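Local coordinates for protein (o6-methylguanine-dna methyltransferase) (Thermococcus kodakarensis, PDB 1MGT), which repairs O6-methylguanine and O4-methylthymine in DNA by moving the methyl group irreversibly onto one of its own cysteines, a suicide reaction, at residues L2-F7 with V13-V18; K69-E74 with K160-E165; R82-E87 with I137-H142. All blocks are in the same frame, centred on the assembly; numbering follows the deposited sequence.

Contact 1: L2-F7 with V13-V18; sequences LSVEKF and VVWIGV. With SO4 (sulfate ion), chain C.
Residues 2-7 and 13-18 pair as the two arms of an antiparallel beta hairpin near the amino terminus, where strand 2-9 forms one border of a three-stranded sheet. Three hydrogen-bonded pairs, Ser3 with Val18, Glu5 with Ile16 and Phe7 with Val14, each exchange two backbone bonds; Val14 N to Phe7 O, at 2.8 Å and 174°, is nearly straight. The non-hydrogen-bonded pairs between them send Val4, Lys6 and Trp15 to one face. There Trp15 CG sits beside its backbone N (chi1 -77°), which lays the indole across toward strand 2-9. Lys6 CB comes over its face, 3.6 Å from the centroid of the Trp15 six-membered ring, a CH-pi contact. At the ring edge Val4 CG1 meets Trp15 CE3 at 3.7 Å. A long lysine suits this border: its methylenes cover the indole while NZ hydrogen-bonds a sulfate, probably from the crystallisation liquor (Lys6 NZ to SO4 O1 2.6 Å), which Arg8 NH2 also binds. In this RNase H-like amino-terminal part of the MGMT fold, helix 33-49 backs the Trp15 face, and an alanine in place of Trp15 would probably open a gap beneath Lys6 and leave Val4 CG1 without its aromatic neighbour. Gly17, with no side chain, lets Val4 CG2 come to 4.2 Å of Gly17 CA. On the other face, against helix 63-71, Phe7 CE1 touches Ile16 CD1 at 3.9 Å and the Phe7 ring stacks with Phe68, while Ser3 OG is hydrogen-bonded to Gln59 O and Ser61 OG.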
ATOM      1  N   LEU A   2       2.561  13.018  10.451  1.00 11.14           N
ATOM      2  CA  LEU A   2       1.531  12.641   9.472  1.00 11.27           C
ATOM      3  C   LEU A   2       1.307  13.746   8.470  1.00 12.79           C
ATOM      4  O   LEU A   2       1.206  14.949   8.804  1.00 11.95           O
ATOM      5  CB  LEU A   2       0.229  12.370  10.263  1.00 13.34           C
ATOM      6  CG  LEU A   2      -1.040  12.166   9.411  1.00 14.27           C
ATOM      7  CD1 LEU A   2      -0.935  10.869   8.616  1.00 14.68           C
ATOM      8  CD2 LEU A   2      -2.265  12.091  10.301  1.00 15.49           C
ATOM      9  N   SER A   3       1.189  13.395   7.185  1.00  9.73           N
ATOM     10  CA  SER A   3       0.927  14.324   6.123  1.00 12.92           C
ATOM     11  C   SER A   3      -0.326  13.804   5.388  1.00 14.52           C
ATOM     12  O   SER A   3      -0.348  12.603   5.103  1.00 13.54           O
ATOM     13  CB  SER A   3       2.031  14.497   5.087  1.00 14.91           C
ATOM     14  OG  SER A   3       3.199  15.014   5.669  1.00 19.59           O
ATOM     15  N   VAL A   4      -1.272  14.689   5.164  1.00 14.02           N
ATOM     16  CA  VAL A   4      -2.526  14.308   4.492  1.00 15.72           C
ATOM     17  C   VAL A   4      -2.777  15.260   3.333  1.00 16.87           C
ATOM     18  O   VAL A   4      -2.671  16.480   3.505  1.00 15.51           O
ATOM     19  CB  VAL A   4      -3.699  14.324   5.473  1.00 17.81           C
ATOM     20  CG1 VAL A   4      -5.048  14.211   4.781  1.00 20.08           C
ATOM     21  CG2 VAL A   4      -3.579  13.175   6.488  1.00 17.86           C
ATOM     22  N   GLU A   5      -3.126  14.714   2.149  1.00 14.50           N
ATOM     23  CA  GLU A   5      -3.375  15.601   1.017  1.00 15.56           C
ATOM     24  C   GLU A   5      -4.450  14.987   0.115  1.00 15.89           C
ATOM     25  O   GLU A   5      -4.590  13.768   0.042  1.00 13.74           O
ATOM     26  CB  GLU A   5      -2.086  15.845   0.227  1.00 17.43           C
ATOM     27  CG  GLU A   5      -2.252  16.794  -0.927  1.00 22.59           C
ATOM     28  CD  GLU A   5      -0.976  17.238  -1.597  1.00 26.39           C
ATOM     29  OE1 GLU A   5       0.128  16.933  -1.109  1.00 28.87           O
ATOM     30  OE2 GLU A   5      -1.095  17.898  -2.667  1.00 29.57           O
ATOM     31  N   LYS A   6      -5.226  15.861  -0.505  1.00 14.27           N
ATOM     32  CA  LYS A   6      -6.308  15.387  -1.394  1.00 15.78           C
ATOM     33  C   LYS A   6      -5.864  15.612  -2.828  1.00 15.80           C
ATOM     34  O   LYS A   6      -5.142  16.581  -3.117  1.00 15.84           O
ATOM     35  CB  LYS A   6      -7.539  16.182  -1.025  1.00 19.60           C
ATOM     36  CG  LYS A   6      -8.673  16.322  -2.003  1.00 22.27           C
ATOM     37  CD  LYS A   6      -9.624  17.390  -1.460  1.00 25.97           C
ATOM     38  CE  LYS A   6     -10.784  17.662  -2.390  1.00 27.92           C
ATOM     39  NZ  LYS A   6     -11.454  18.930  -1.951  1.00 28.84           N
ATOM     40  N   PHE A   7      -6.199  14.683  -3.723  1.00 13.37           N
ATOM     41  CA  PHE A   7      -5.823  14.799  -5.124  1.00 14.14           C
ATOM     42  C   PHE A   7      -7.058  14.502  -5.978  1.00 15.34           C
ATOM     43  O   PHE A   7      -7.917  13.705  -5.581  1.00 16.92           O
ATOM     44  CB  PHE A   7      -4.756  13.742  -5.526  1.00 15.05           C
ATOM     45  CG  PHE A   7      -3.471  13.942  -4.739  1.00 14.84           C
ATOM     46  CD1 PHE A   7      -3.288  13.316  -3.522  1.00 14.09           C
ATOM     47  CD2 PHE A   7      -2.501  14.792  -5.234  1.00 14.49           C
ATOM     48  CE1 PHE A   7      -2.103  13.533  -2.816  1.00 15.35           C
ATOM     49  CE2 PHE A   7      -1.330  15.015  -4.527  1.00 16.35           C
ATOM     50  CZ  PHE A   7      -1.145  14.377  -3.304  1.00 14.27           C
ATOM     51  N   VAL A  13     -12.075  11.829  -6.142  1.00 15.53           N
ATOM     52  CA  VAL A  13     -11.169  12.534  -5.233  1.00 15.11           C
ATOM     53  C   VAL A  13     -10.465  11.432  -4.429  1.00 13.82           C
ATOM     54  O   VAL A  13     -11.182  10.510  -4.038  1.00 16.05           O
ATOM     55  CB  VAL A  13     -11.902  13.493  -4.294  1.00 17.00           C
ATOM     56  CG1 VAL A  13     -10.983  13.980  -3.195  1.00 19.76           C
ATOM     57  CG2 VAL A  13     -12.382  14.729  -5.094  1.00 18.15           C
ATOM     58  N   VAL A  14      -9.170  11.492  -4.315  1.00 12.58           N
ATOM     59  CA  VAL A  14      -8.442  10.486  -3.541  1.00 13.84           C
ATOM     60  C   VAL A  14      -7.663  11.214  -2.423  1.00 12.16           C
ATOM     61  O   VAL A  14      -6.914  12.134  -2.726  1.00 13.36           O
ATOM     62  CB  VAL A  14      -7.407   9.727  -4.401  1.00 16.19           C
ATOM     63  CG1 VAL A  14      -6.612   8.748  -3.565  1.00 19.23           C
ATOM     64  CG2 VAL A  14      -8.137   8.941  -5.513  1.00 19.90           C
ATOM     65  N   TRP A  15      -7.823  10.749  -1.201  1.00 11.36           N
ATOM     66  CA  TRP A  15      -7.105  11.324  -0.059  1.00 11.51           C
ATOM     67  C   TRP A  15      -5.936  10.388   0.275  1.00 11.88           C
ATOM     68  O   TRP A  15      -6.181   9.179   0.338  1.00 11.94           O
ATOM     69  CB  TRP A  15      -8.055  11.339   1.160  1.00 13.58           C
ATOM     70  CG  TRP A  15      -9.051  12.464   1.062  1.00 15.89           C
ATOM     71  CD1 TRP A  15     -10.250  12.472   0.428  1.00 17.04           C
ATOM     72  CD2 TRP A  15      -8.880  13.764   1.640  1.00 16.18           C
ATOM     73  NE1 TRP A  15     -10.846  13.705   0.565  1.00 18.20           N
ATOM     74  CE2 TRP A  15     -10.032  14.514   1.309  1.00 17.52           C
ATOM     75  CE3 TRP A  15      -7.861  14.352   2.395  1.00 16.11           C
ATOM     76  CZ2 TRP A  15     -10.190  15.832   1.726  1.00 17.80           C
ATOM     77  CZ3 TRP A  15      -8.030  15.674   2.803  1.00 18.37           C
ATOM     78  CH2 TRP A  15      -9.187  16.389   2.460  1.00 16.87           C
ATOM     79  N   ILE A  16      -4.745  10.907   0.463  1.00 10.91           N
ATOM     80  CA  ILE A  16      -3.598  10.053   0.782  1.00 10.95           C
ATOM     81  C   ILE A  16      -2.979  10.539   2.108  1.00 12.61           C
ATOM     82  O   ILE A  16      -2.800  11.747   2.257  1.00 13.23           O
ATOM     83  CB  ILE A  16      -2.567  10.083  -0.348  1.00 12.07           C
ATOM     84  CG1 ILE A  16      -3.130   9.412  -1.630  1.00 12.42           C
ATOM     85  CG2 ILE A  16      -1.280   9.363   0.045  1.00 12.29           C
ATOM     86  CD1 ILE A  16      -2.202   9.632  -2.833  1.00 12.29           C
ATOM     87  N   GLY A  17      -2.683   9.591   2.999  1.00 11.46           N
ATOM     88  CA  GLY A  17      -2.095   9.973   4.297  1.00 10.40           C
ATOM     89  C   GLY A  17      -0.774   9.212   4.420  1.00 11.23           C
ATOM     90  O   GLY A  17      -0.740   8.039   4.036  1.00 11.52           O
ATOM     91  N   VAL A  18       0.286   9.849   4.875  1.00  9.51           N
ATOM     92  CA  VAL A  18       1.578   9.200   5.022  1.00  9.64           C
ATOM     93  C   VAL A  18       2.120   9.448   6.452  1.00 11.21           C
ATOM     94  O   VAL A  18       2.170  10.604   6.872  1.00 12.04           O
ATOM     95  CB  VAL A  18       2.612   9.724   4.011  1.00  9.91           C
ATOM     96  CG1 VAL A  18       3.950   8.984   4.181  1.00 10.92           C
ATOM     97  CG2 VAL A  18       2.138   9.542   2.559  1.00 10.65           C
TER
HETATM   98  S   SO4 C 302     -14.639  18.323  -3.560  1.00 37.85           S
HETATM   99  O1  SO4 C 302     -13.550  19.328  -3.474  1.00 38.76           O
HETATM  100  O2  SO4 C 302     -15.963  18.990  -3.306  1.00 40.30           O
HETATM  101  O3  SO4 C 302     -14.454  17.234  -2.559  1.00 40.43           O
HETATM  102  O4  SO4 C 302     -14.678  17.706  -4.931  1.00 39.23           O

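Contact 2: K69-E74 with K160-E165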
ATOM      1  N   LYS A  69       2.172  10.204  -7.423  1.00 14.38           N
ATOM      2  CA  LYS A  69       2.905   9.993  -8.676  1.00 15.15           C
ATOM      3  C   LYS A  69       3.046   8.494  -8.956  1.00 15.00           C
ATOM      4  O   LYS A  69       3.008   8.103 -10.134  1.00 15.19           O
ATOM      5  CB  LYS A  69       4.280  10.641  -8.610  1.00 17.17           C
ATOM      6  CG  LYS A  69       4.196  12.164  -8.840  1.00 21.86           C
ATOM      7  CD  LYS A  69       5.588  12.746  -8.658  1.00 26.29           C
ATOM      8  CE  LYS A  69       5.604  14.266  -8.783  1.00 29.39           C
ATOM      9  NZ  LYS A  69       7.034  14.732  -8.730  1.00 32.51           N
ATOM     10  N   VAL A  70       3.221   7.678  -7.906  1.00 12.48           N
ATOM     11  CA  VAL A  70       3.295   6.225  -8.179  1.00 14.08           C
ATOM     12  C   VAL A  70       1.924   5.738  -8.610  1.00 13.83           C
ATOM     13  O   VAL A  70       1.737   4.956  -9.558  1.00 13.13           O
ATOM     14  CB  VAL A  70       3.751   5.481  -6.895  1.00 13.96           C
ATOM     15  CG1 VAL A  70       3.654   3.971  -7.099  1.00 14.12           C
ATOM     16  CG2 VAL A  70       5.169   5.898  -6.569  1.00 14.11           C
ATOM     17  N   LEU A  71       0.853   6.180  -7.928  1.00 12.73           N
ATOM     18  CA  LEU A  71      -0.498   5.797  -8.232  1.00 13.73           C
ATOM     19  C   LEU A  71      -0.865   6.065  -9.702  1.00 15.29           C
ATOM     20  O   LEU A  71      -1.486   5.194 -10.325  1.00 15.09           O
ATOM     21  CB  LEU A  71      -1.501   6.597  -7.355  1.00 14.36           C
ATOM     22  CG  LEU A  71      -2.950   6.114  -7.325  1.00 17.02           C
ATOM     23  CD1 LEU A  71      -3.644   6.556  -6.022  1.00 19.33           C
ATOM     24  CD2 LEU A  71      -3.741   6.654  -8.500  1.00 18.82           C
ATOM     25  N   ILE A  72      -0.504   7.235 -10.222  1.00 14.42           N
ATOM     26  CA  ILE A  72      -0.872   7.560 -11.603  1.00 16.28           C
ATOM     27  C   ILE A  72       0.153   7.098 -12.618  1.00 17.70           C
ATOM     28  O   ILE A  72      -0.016   7.367 -13.821  1.00 19.96           O
ATOM     29  CB  ILE A  72      -1.199   9.062 -11.778  1.00 16.60           C
ATOM     30  CG1 ILE A  72       0.022   9.915 -11.518  1.00 17.63           C
ATOM     31  CG2 ILE A  72      -2.357   9.462 -10.866  1.00 16.65           C
ATOM     32  CD1 ILE A  72      -0.204  11.415 -11.766  1.00 20.13           C
ATOM     33  N   GLY A  73       1.206   6.414 -12.203  1.00 18.11           N
ATOM     34  CA  GLY A  73       2.218   5.881 -13.064  1.00 21.47           C
ATOM     35  C   GLY A  73       3.323   6.789 -13.503  1.00 23.29           C
ATOM     36  O   GLY A  73       3.993   6.464 -14.489  1.00 22.95           O
ATOM     37  N   GLU A  74       3.539   7.914 -12.830  1.00 22.22           N
ATOM     38  CA  GLU A  74       4.603   8.851 -13.171  1.00 24.44           C
ATOM     39  C   GLU A  74       5.933   8.392 -12.581  1.00 25.20           C
ATOM     40  O   GLU A  74       7.022   8.741 -13.041  1.00 25.22           O
ATOM     41  CB  GLU A  74       4.284  10.249 -12.609  1.00 25.75           C
ATOM     42  CG  GLU A  74       3.139  10.945 -13.306  1.00 28.50           C
ATOM     43  CD  GLU A  74       3.526  11.518 -14.665  1.00 29.85           C
ATOM     44  OE1 GLU A  74       2.628  11.676 -15.498  1.00 29.85           O
ATOM     45  OE2 GLU A  74       4.719  11.808 -14.902  1.00 32.87           O
ATOM     46  N   LYS A 160      -9.695  -1.228  -4.566  1.00 14.58           N
ATOM     47  CA  LYS A 160      -8.852  -2.149  -5.379  1.00 14.37           C
ATOM     48  C   LYS A 160      -9.172  -2.026  -6.866  1.00 15.51           C
ATOM     49  O   LYS A 160      -8.287  -1.948  -7.735  1.00 15.14           O
ATOM     50  CB  LYS A 160      -9.056  -3.596  -4.927  1.00 13.47           C
ATOM     51  CG  LYS A 160      -7.949  -4.522  -5.515  1.00 15.01           C
ATOM     52  CD  LYS A 160      -8.170  -5.928  -4.959  1.00 15.50           C
ATOM     53  CE  LYS A 160      -7.016  -6.869  -5.288  1.00 15.29           C
ATOM     54  NZ  LYS A 160      -7.243  -8.204  -4.668  1.00 14.70           N
ATOM     55  N   LYS A 161     -10.447  -1.990  -7.192  1.00 16.98           N
ATOM     56  CA  LYS A 161     -10.926  -1.862  -8.565  1.00 18.60           C
ATOM     57  C   LYS A 161     -10.502  -0.554  -9.199  1.00 18.46           C
ATOM     58  O   LYS A 161     -10.134  -0.474 -10.369  1.00 18.67           O
ATOM     59  CB  LYS A 161     -12.454  -1.968  -8.597  1.00 22.17           C
ATOM     60  CG  LYS A 161     -12.978  -3.362  -8.831  1.00 26.42           C
ATOM     61  CD  LYS A 161     -14.483  -3.468  -8.670  1.00 30.39           C
ATOM     62  CE  LYS A 161     -15.240  -2.532  -9.596  1.00 33.19           C
ATOM     63  NZ  LYS A 161     -16.729  -2.709  -9.450  1.00 34.68           N
ATOM     64  N   PHE A 162     -10.530   0.527  -8.413  1.00 18.32           N
ATOM     65  CA  PHE A 162     -10.116   1.833  -8.898  1.00 18.33           C
ATOM     66  C   PHE A 162      -8.648   1.831  -9.296  1.00 17.44           C
ATOM     67  O   PHE A 162      -8.251   2.367 -10.344  1.00 16.88           O
ATOM     68  CB  PHE A 162     -10.412   2.884  -7.825  1.00 19.17           C
ATOM     69  CG  PHE A 162      -9.728   4.192  -8.067  1.00 21.80           C
ATOM     70  CD1 PHE A 162     -10.206   5.077  -9.005  1.00 23.44           C
ATOM     71  CD2 PHE A 162      -8.586   4.511  -7.336  1.00 22.40           C
ATOM     72  CE1 PHE A 162      -9.553   6.285  -9.225  1.00 24.23           C
ATOM     73  CE2 PHE A 162      -7.942   5.713  -7.547  1.00 23.95           C
ATOM     74  CZ  PHE A 162      -8.430   6.589  -8.492  1.00 24.59           C
ATOM     75  N   LEU A 163      -7.807   1.240  -8.425  1.00 14.53           N
ATOM     76  CA  LEU A 163      -6.406   1.146  -8.707  1.00 14.46           C
ATOM     77  C   LEU A 163      -6.179   0.262  -9.956  1.00 14.03           C
ATOM     78  O   LEU A 163      -5.386   0.652 -10.797  1.00 14.36           O
ATOM     79  CB  LEU A 163      -5.602   0.569  -7.537  1.00 15.83           C
ATOM     80  CG  LEU A 163      -5.547   1.528  -6.298  1.00 16.33           C
ATOM     81  CD1 LEU A 163      -4.712   0.881  -5.213  1.00 16.97           C
ATOM     82  CD2 LEU A 163      -5.003   2.874  -6.734  1.00 17.95           C
ATOM     83  N   LEU A 164      -6.884  -0.857 -10.052  1.00 13.56           N
ATOM     84  CA  LEU A 164      -6.663  -1.706 -11.252  1.00 16.06           C
ATOM     85  C   LEU A 164      -7.095  -0.995 -12.511  1.00 16.70           C
ATOM     86  O   LEU A 164      -6.414  -1.061 -13.545  1.00 18.46           O
ATOM     87  CB  LEU A 164      -7.353  -3.060 -11.088  1.00 13.44           C
ATOM     88  CG  LEU A 164      -6.666  -3.956 -10.019  1.00 15.49           C
ATOM     89  CD1 LEU A 164      -7.494  -5.188  -9.711  1.00 15.83           C
ATOM     90  CD2 LEU A 164      -5.259  -4.325 -10.483  1.00 17.77           C
ATOM     91  N   GLU A 165      -8.214  -0.287 -12.452  1.00 18.07           N
ATOM     92  CA  GLU A 165      -8.718   0.436 -13.616  1.00 20.53           C
ATOM     93  C   GLU A 165      -7.743   1.473 -14.112  1.00 21.50           C
ATOM     94  O   GLU A 165      -7.450   1.602 -15.313  1.00 19.89           O
ATOM     95  CB  GLU A 165     -10.079   1.071 -13.266  1.00 24.72           C
ATOM     96  CG  GLU A 165     -10.482   2.119 -14.313  1.00 31.08           C
ATOM     97  CD  GLU A 165     -11.947   2.488 -14.237  1.00 34.76           C
ATOM     98  OE1 GLU A 165     -12.541   2.700 -15.321  1.00 37.23           O
ATOM     99  OE2 GLU A 165     -12.492   2.561 -13.113  1.00 37.62           O
TER
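Leu71, at the carboxyl end of helix 63-71, packs against Leu163 and Phe162 of helix 157-166, joining the RNase H-like amino-terminal part to the DNA-binding part that carries the methyl acceptor. Across the interface everything is apolar. The two leucines meet at about a right angle: one methyl of Leu163, CD2, fits against the branch point of its partner, 3.9 Å from Leu71 CG and 4.0 Å from Leu71 CD1. Leucine suits both places, since its branched apolar end offers CG and methyls to a neighbour that brings no polar group. With CG anti to the backbone N (chi1 -167°), Leu71 sends its branches across to the other helix. Leu71 CD2 approaches the Phe162 ring obliquely, 4.4 Å from Phe162 CE2, and that ring also touches Arg12 and Val14 of strand 12-20. Leu163 also touches Tyr153 and His142, near the active site; the nearest atoms of its side chain and that of Cys141 are about 7 Å apart.

No hydrogen bond crosses the contact; polar groups bond within their own segment or elsewhere in the chain. Lys160 NZ, buried despite its charge, is held by the carbonyls of Val144, Ile150 and Tyr152. Helix 63-71 closes in a Schellman motif, with Gly73 taking the positive phi (83°) that a side chain would make costly; its two bonds run from Glu74 N to Lys69 O at 2.8 Å and from Gly73 N to Val70 O at 3.1 Å.

Contact 3: R82-E87 with I137-H142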
ATOM      1  N   ARG A  82      13.294   2.748  -1.659  1.00 18.66           N
ATOM      2  CA  ARG A  82      14.273   3.409  -0.807  1.00 21.57           C
ATOM      3  C   ARG A  82      13.683   4.391   0.202  1.00 21.12           C
ATOM      4  O   ARG A  82      14.371   4.751   1.163  1.00 20.99           O
ATOM      5  CB  ARG A  82      15.254   4.181  -1.725  1.00 24.73           C
ATOM      6  CG  ARG A  82      14.505   4.878  -2.837  1.00 30.17           C
ATOM      7  CD  ARG A  82      14.356   6.370  -2.657  1.00 34.98           C
ATOM      8  NE  ARG A  82      15.342   7.124  -3.427  1.00 39.30           N
ATOM      9  CZ  ARG A  82      16.656   7.043  -3.346  1.00 42.00           C
ATOM     10  NH1 ARG A  82      17.426   7.812  -4.135  1.00 43.78           N
ATOM     11  NH2 ARG A  82      17.259   6.218  -2.504  1.00 42.95           N
ATOM     12  N   GLU A  83      12.451   4.833  -0.001  1.00 19.45           N
ATOM     13  CA  GLU A  83      11.816   5.759   0.929  1.00 21.23           C
ATOM     14  C   GLU A  83      11.151   5.035   2.103  1.00 18.52           C
ATOM     15  O   GLU A  83      10.761   5.695   3.072  1.00 18.31           O
ATOM     16  CB  GLU A  83      10.710   6.544   0.222  1.00 24.09           C
ATOM     17  CG  GLU A  83      11.068   7.168  -1.103  1.00 27.45           C
ATOM     18  CD  GLU A  83      11.836   8.466  -0.958  1.00 30.30           C
ATOM     19  OE1 GLU A  83      12.138   8.857   0.190  1.00 32.56           O
ATOM     20  OE2 GLU A  83      12.133   9.079  -2.003  1.00 32.86           O
ATOM     21  N   LEU A  84      11.000   3.723   2.024  1.00 15.69           N
ATOM     22  CA  LEU A  84      10.341   2.941   3.059  1.00 14.73           C
ATOM     23  C   LEU A  84      11.212   2.565   4.225  1.00 14.13           C
ATOM     24  O   LEU A  84      12.324   2.064   4.034  1.00 15.76           O
ATOM     25  CB  LEU A  84       9.756   1.644   2.433  1.00 16.20           C
ATOM     26  CG  LEU A  84       8.826   1.905   1.238  1.00 15.52           C
ATOM     27  CD1 LEU A  84       8.328   0.581   0.650  1.00 14.87           C
ATOM     28  CD2 LEU A  84       7.640   2.775   1.638  1.00 15.00           C
ATOM     29  N   SER A  85      10.717   2.729   5.461  1.00 12.58           N
ATOM     30  CA  SER A  85      11.557   2.360   6.594  1.00 12.43           C
ATOM     31  C   SER A  85      11.543   0.887   6.926  1.00 13.92           C
ATOM     32  O   SER A  85      12.490   0.394   7.567  1.00 13.50           O
ATOM     33  CB  SER A  85      11.089   3.121   7.861  1.00 13.52           C
ATOM     34  OG  SER A  85       9.872   2.506   8.272  1.00 14.20           O
ATOM     35  N   PHE A  86      10.501   0.136   6.577  1.00 12.41           N
ATOM     36  CA  PHE A  86      10.335  -1.253   6.912  1.00 12.69           C
ATOM     37  C   PHE A  86      10.244  -1.458   8.420  1.00 13.18           C
ATOM     38  O   PHE A  86      10.475  -2.562   8.912  1.00 13.38           O
ATOM     39  CB  PHE A  86      11.358  -2.226   6.292  1.00 12.91           C
ATOM     40  CG  PHE A  86      11.027  -2.371   4.814  1.00 13.46           C
ATOM     41  CD1 PHE A  86      11.734  -1.673   3.871  1.00 15.49           C
ATOM     42  CD2 PHE A  86       9.973  -3.202   4.443  1.00 12.98           C
ATOM     43  CE1 PHE A  86      11.436  -1.773   2.519  1.00 16.20           C
ATOM     44  CE2 PHE A  86       9.676  -3.293   3.091  1.00 15.26           C
ATOM     45  CZ  PHE A  86      10.387  -2.601   2.152  1.00 14.24           C
ATOM     46  N   GLU A  87       9.897  -0.405   9.173  1.00 13.82           N
ATOM     47  CA  GLU A  87       9.741  -0.560  10.618  1.00 14.88           C
ATOM     48  C   GLU A  87       8.432  -1.323  10.845  1.00 13.08           C
ATOM     49  O   GLU A  87       7.449  -1.019  10.162  1.00 13.93           O
ATOM     50  CB  GLU A  87       9.630   0.821  11.304  1.00 17.18           C
ATOM     51  CG  GLU A  87      10.945   1.578  11.349  1.00 20.55           C
ATOM     52  CD  GLU A  87      10.825   2.981  11.933  1.00 23.41           C
ATOM     53  OE1 GLU A  87       9.852   3.316  12.613  1.00 23.94           O
ATOM     54  OE2 GLU A  87      11.718   3.818  11.711  1.00 26.29           O
ATOM     55  N   ILE A 137      -0.555   0.989  -2.354  1.00  9.48           N
ATOM     56  CA  ILE A 137      -0.227   1.763  -3.518  1.00 11.23           C
ATOM     57  C   ILE A 137       1.214   1.508  -3.958  1.00 13.21           C
ATOM     58  O   ILE A 137       1.455   0.931  -5.033  1.00 14.93           O
ATOM     59  CB  ILE A 137      -0.489   3.271  -3.471  1.00 11.73           C
ATOM     60  CG1 ILE A 137      -1.953   3.558  -3.083  1.00 12.55           C
ATOM     61  CG2 ILE A 137      -0.160   3.936  -4.823  1.00 10.85           C
ATOM     62  CD1 ILE A 137      -2.151   5.018  -2.683  1.00 16.73           C
ATOM     63  N   VAL A 138       2.187   1.895  -3.163  1.00 11.26           N
ATOM     64  CA  VAL A 138       3.595   1.728  -3.501  1.00 12.29           C
ATOM     65  C   VAL A 138       3.960   0.247  -3.525  1.00 13.33           C
ATOM     66  O   VAL A 138       4.636  -0.127  -4.503  1.00 14.57           O
ATOM     67  CB  VAL A 138       4.486   2.587  -2.611  1.00 12.83           C
ATOM     68  CG1 VAL A 138       4.015   4.057  -2.729  1.00 12.68           C
ATOM     69  CG2 VAL A 138       4.372   2.173  -1.163  1.00 15.08           C
ATOM     70  N   VAL A 139       3.583  -0.526  -2.542  1.00 10.52           N
ATOM     71  CA  VAL A 139       3.846  -2.017  -2.573  1.00  9.85           C
ATOM     72  C   VAL A 139       2.517  -2.437  -3.181  1.00  9.65           C
ATOM     73  O   VAL A 139       1.436  -2.238  -2.580  1.00  9.83           O
ATOM     74  CB  VAL A 139       4.087  -2.575  -1.173  1.00  9.44           C
ATOM     75  CG1 VAL A 139       3.934  -4.098  -1.157  1.00 11.07           C
ATOM     76  CG2 VAL A 139       5.499  -2.190  -0.716  1.00 10.29           C
ATOM     77  N   PRO A 140       2.519  -2.865  -4.437  1.00 10.74           N
ATOM     78  CA  PRO A 140       1.271  -3.122  -5.124  1.00 11.68           C
ATOM     79  C   PRO A 140       0.472  -4.321  -4.836  1.00 15.83           C
ATOM     80  O   PRO A 140       0.190  -5.142  -5.762  1.00 14.28           O
ATOM     81  CB  PRO A 140       1.717  -2.963  -6.599  1.00 12.40           C
ATOM     82  CG  PRO A 140       3.050  -3.651  -6.584  1.00 11.60           C
ATOM     83  CD  PRO A 140       3.699  -3.113  -5.297  1.00 12.35           C
ATOM     84  N   CYS A 141      -0.073  -4.438  -3.607  1.00 12.34           N
ATOM     85  CA  CYS A 141      -0.882  -5.579  -3.231  1.00 14.90           C
ATOM     86  C   CYS A 141      -2.223  -5.595  -3.957  1.00 14.17           C
ATOM     87  O   CYS A 141      -2.866  -6.662  -3.979  1.00 13.84           O
ATOM     88  CB  CYS A 141      -1.043  -5.647  -1.705  1.00 18.20           C
ATOM     89  SG  CYS A 141      -1.956  -4.237  -1.061  1.00 23.07           S
ATOM     90  N   HIS A 142      -2.599  -4.515  -4.622  1.00 11.59           N
ATOM     91  CA  HIS A 142      -3.855  -4.486  -5.384  1.00 12.53           C
ATOM     92  C   HIS A 142      -3.689  -5.343  -6.659  1.00 12.44           C
ATOM     93  O   HIS A 142      -4.717  -5.672  -7.260  1.00 13.09           O
ATOM     94  CB  HIS A 142      -4.253  -3.086  -5.782  1.00 11.37           C
ATOM     95  CG  HIS A 142      -3.197  -2.287  -6.470  1.00 10.24           C
ATOM     96  ND1 HIS A 142      -2.126  -1.755  -5.766  1.00 11.22           N
ATOM     97  CD2 HIS A 142      -3.003  -1.921  -7.748  1.00 10.61           C
ATOM     98  CE1 HIS A 142      -1.331  -1.102  -6.589  1.00  9.44           C
ATOM     99  NE2 HIS A 142      -1.859  -1.188  -7.823  1.00 10.00           N
TER
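Leu84 touches Val138 and Val139 in a contact whose two segments also carry flat groups, the rings of His142 and Phe86. The imidazole of His142 has Ile137 O at its edge, in the ring plane, and its NE2 is hydrogen-bonded to Glu167 OE1. The Phe86 ring makes a cation-pi contact with Lys94 of helix 91-103. Across the two segments the touch is aliphatic. Leu84 CG, anti to the carbonyl carbon (chi1 -54°), carries the fork toward the valine pair, where its branches divide: CD2 is 4.3 Å from Val138 CG2, and CD1 is 4.2 Å from Val139 CG2. A leucine suits this task because its two methyls can address two successive residues, and both valines point their CB toward it.

Residues 137-142 run into the Pro-Cys-His of the PCHR signature of the MGMT family, in which Cys141 is assigned as the nucleophile that accepts the methyl group. Pro140 is the centre of an inverse gamma turn, closed by Cys141 N to Val139 O at 2.9 Å, which turns the chain from the buried valines into the short 3-10 segment bearing the cysteine. Val139 also packs on Tyr97, Leu100 and Thr101 of helix 91-103, and Val138 on Ile27 of strand 24-30. The partner loop is shaped by an ST turn: Ser85 OG takes the N-H of Glu87, N to OG 3.0 Å at 163°, and is also hydrogen-bonded to Val24 O.

Contact 1 lies within the amino-terminal sheet, partly buried, with Lys6 at its exposed border reaching a sulfate; contacts 2 and 3 are small, buried where they touch, and join the two parts of the protein. Backbone bonds dominate the hairpin, whereas the other two rely on apolar side-chain packing, with no hydrogen bond across. Helix 63-71 links them all: it backs one face of contact 1, supplies Leu71 to contact 2 and touches Ile137 of contact 3. Val14 CG2 meets Phe162 CZ at 3.8 Å, tying contacts 1 and 2. Contact 2 flanks the active-site end of contact 3, where Leu163 CB is 3.6 Å from His142 CD2; contacts 1 and 3 do not touch.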